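Long-range contact in TRAP dicarboxylate transporter, DctP subunit (Anaerococcus prevoti, PDB 4N91), which binds D-glucuronate in both anomeric forms and probably serves as the solute-binding subunit of a TRAP transport system: residues 174-179 with 193-198. Sequence-based numbering, arbitrary orientation. Where two conformers were deposited one is given.
With BDP (beta-D-glucopyranuronic acid), chain C.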
loop_
_atom_site.group_PDB
_atom_site.type_symbol
_atom_site.label_atom_id
_atom_site.label_comp_id
_atom_site.label_asym_id
_atom_site.label_seq_id
_atom_site.Cartn_x
_atom_site.Cartn_y
_atom_site.Cartn_z
ATOM N N ILE A 174 -17.814 -5.323 1.752
ATOM C CA ILE A 174 -16.490 -5.502 1.181
ATOM C C ILE A 174 -15.477 -4.935 2.143
ATOM O O ILE A 174 -15.609 -3.788 2.565
ATOM C CB ILE A 174 -16.362 -4.764 -0.163
ATOM C CG1 ILE A 174 -17.394 -5.312 -1.154
ATOM C CG2 ILE A 174 -14.952 -4.842 -0.687
ATOM C CD1 ILE A 174 -17.209 -6.781 -1.527
ATOM N N ARG A 175 -14.464 -5.719 2.493
ATOM C CA ARG A 175 -13.415 -5.219 3.385
ATOM C C ARG A 175 -12.571 -4.182 2.658
ATOM O O ARG A 175 -12.237 -4.344 1.463
ATOM C CB ARG A 175 -12.521 -6.352 3.894
ATOM C CG ARG A 175 -11.403 -5.885 4.802
ATOM C CD ARG A 175 -10.102 -5.579 4.053
ATOM N NE ARG A 175 -9.062 -5.068 4.924
ATOM C CZ ARG A 175 -7.825 -4.814 4.518
ATOM N NH1 ARG A 175 -7.501 -5.032 3.248
ATOM N NH2 ARG A 175 -6.925 -4.350 5.372
ATOM N N VAL A 176 -12.242 -3.117 3.386
ATOM C CA VAL A 176 -11.275 -2.131 2.939
ATOM C C VAL A 176 -10.305 -1.872 4.097
ATOM O O VAL A 176 -10.496 -2.364 5.205
ATOM C CB VAL A 176 -11.936 -0.823 2.502
ATOM C CG1 VAL A 176 -12.821 -1.094 1.283
ATOM C CG2 VAL A 176 -12.747 -0.231 3.632
ATOM N N GLN A 177 -9.240 -1.140 3.807
ATOM C CA GLN A 177 -8.338 -0.692 4.851
ATOM C C GLN A 177 -8.997 0.408 5.663
ATOM O O GLN A 177 -10.079 0.893 5.304
ATOM C CB GLN A 177 -7.048 -0.199 4.230
ATOM C CG GLN A 177 -6.334 -1.280 3.412
ATOM C CD GLN A 177 -4.976 -0.806 2.934
ATOM O OE1 GLN A 177 -4.002 -0.802 3.687
ATOM N NE2 GLN A 177 -4.916 -0.389 1.703
ATOM N N GLN A 178 -8.368 0.781 6.776
ATOM C CA GLN A 178 -8.885 1.847 7.624
ATOM C C GLN A 178 -8.595 3.201 6.976
ATOM O O GLN A 178 -7.654 3.912 7.342
ATOM C CB GLN A 178 -8.324 1.776 9.046
ATOM C CG GLN A 178 -9.119 2.640 10.029
ATOM C CD GLN A 178 -8.561 2.647 11.444
ATOM O OE1 GLN A 178 -8.044 3.655 11.905
ATOM N NE2 GLN A 178 -8.666 1.526 12.131
ATOM N N SER A 179 -9.442 3.538 6.015
ATOM C CA SER A 179 -9.232 4.632 5.098
ATOM C C SER A 179 -10.563 5.288 4.736
ATOM O O SER A 179 -11.395 4.678 4.053
ATOM C CB SER A 179 -8.624 4.052 3.817
ATOM O OG SER A 179 -8.646 5.003 2.760
ATOM N N ALA A 193 -18.692 -0.670 3.071
ATOM C CA ALA A 193 -17.329 -0.974 3.480
ATOM C C ALA A 193 -17.243 -1.569 4.878
ATOM O O ALA A 193 -17.925 -1.127 5.797
ATOM C CB ALA A 193 -16.511 0.275 3.452
ATOM N N SER A 194 -16.314 -2.504 5.051
ATOM C CA SER A 194 -15.987 -3.037 6.353
ATOM C C SER A 194 -14.511 -2.862 6.578
ATOM O O SER A 194 -13.724 -3.716 6.219
ATOM C CB SER A 194 -16.308 -4.536 6.443
ATOM O OG SER A 194 -17.692 -4.730 6.507
ATOM N N PRO A 195 -14.122 -1.749 7.197
ATOM C CA PRO A 195 -12.679 -1.517 7.410
ATOM C C PRO A 195 -12.119 -2.399 8.515
ATOM O O PRO A 195 -12.752 -2.521 9.563
ATOM C CB PRO A 195 -12.596 -0.053 7.833
ATOM C CG PRO A 195 -13.994 0.468 7.775
ATOM C CD PRO A 195 -14.952 -0.618 7.611
HETATM N N MSE A 196 -10.967 -3.016 8.278
HETATM C CA MSE A 196 -10.316 -3.850 9.291
HETATM C C MSE A 196 -8.889 -4.106 8.848
HETATM O O MSE A 196 -8.544 -3.909 7.675
HETATM C CB MSE A 196 -11.037 -5.189 9.456
HETATM C CG MSE A 196 -10.942 -6.053 8.214
HETATM SE SE MSE A 196 -12.009 -7.696 8.311
HETATM C CE MSE A 196 -13.745 -6.927 8.219
ATOM N N GLY A 197 -8.059 -4.550 9.782
ATOM C CA GLY A 197 -6.677 -4.841 9.483
ATOM C C GLY A 197 -6.467 -6.059 8.603
ATOM O O GLY A 197 -7.277 -6.961 8.571
ATOM N N PHE A 198 -5.356 -6.052 7.887
ATOM C CA PHE A 198 -5.102 -7.026 6.823
ATOM C C PHE A 198 -5.107 -8.452 7.365
ATOM O O PHE A 198 -5.632 -9.364 6.736
ATOM C CB PHE A 198 -3.772 -6.671 6.190
ATOM C CG PHE A 198 -3.463 -7.385 4.893
ATOM C CD1 PHE A 198 -4.420 -7.522 3.904
ATOM C CD2 PHE A 198 -2.191 -7.848 4.649
ATOM C CE1 PHE A 198 -4.123 -8.140 2.707
ATOM C CE2 PHE A 198 -1.886 -8.475 3.440
ATOM C CZ PHE A 198 -2.840 -8.607 2.481
HETATM C C1 BDP C . -1.417 -4.852 0.620
HETATM C C2 BDP C . -0.485 -3.820 1.065
HETATM C C3 BDP C . -0.424 -3.785 2.565
HETATM C C4 BDP C . -1.712 -3.528 3.132
HETATM C C5 BDP C . -2.675 -4.534 2.634
HETATM C C6 BDP C . -4.125 -4.222 3.085
HETATM O O2 BDP C . 0.820 -4.397 0.666
HETATM O O3 BDP C . 0.542 -2.773 3.001
HETATM O O4 BDP C . -1.726 -3.474 4.465
HETATM O O5 BDP C . -2.702 -4.550 1.164
HETATM O O6A BDP C . -4.286 -4.109 4.320
HETATM O O1 BDP C . -1.630 -4.635 -0.798
HETATM O O6B BDP C . -5.054 -4.328 2.253
#
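Arg175 reaches from its strand past the end of the neighbouring one to hold both the protein and the sugar acid. Its chain bends at chi2 (-92°), carrying the guanidinium to Met196 O, on which NE and NH2 converge, Arg175 NH2 at 2.8 Å from Met196 O. NH2 is shared: it and NH1 form the edge that meets the carboxylate, Arg175 NH1 bonding glucuronate O6B at 2.7 Å and Arg175 NH2 glucuronate O6A at 2.9 Å, both nearly straight. Together these bonds help hold the guanidinium in its orientation. Arginine suits the place because one flat cation serves a backbone oxygen and a two-oxygen anion; a leucine here would probably leave the carboxylate without this charged mate and Met196 O without its two donors. The flat ring of Phe198 suits the sugar's C-H, with glucuronate C5 over its face. Packing is tight along the arginine's aliphatic chain, Arg175 CG lying 3.4 Å from CG of selenomethionine Met196. By contrast, Pro195 and Gln178 meet loosely on the solvent side. The strands pair in parallel, Ser194 N bonding to Ile174 O and Met196 N to Val176 O. In this beta-alpha-beta unit helix 180-188 covers apolar Ile174, Val176 and Ala193; Arg175 also touches strands 154-158 and 212-215.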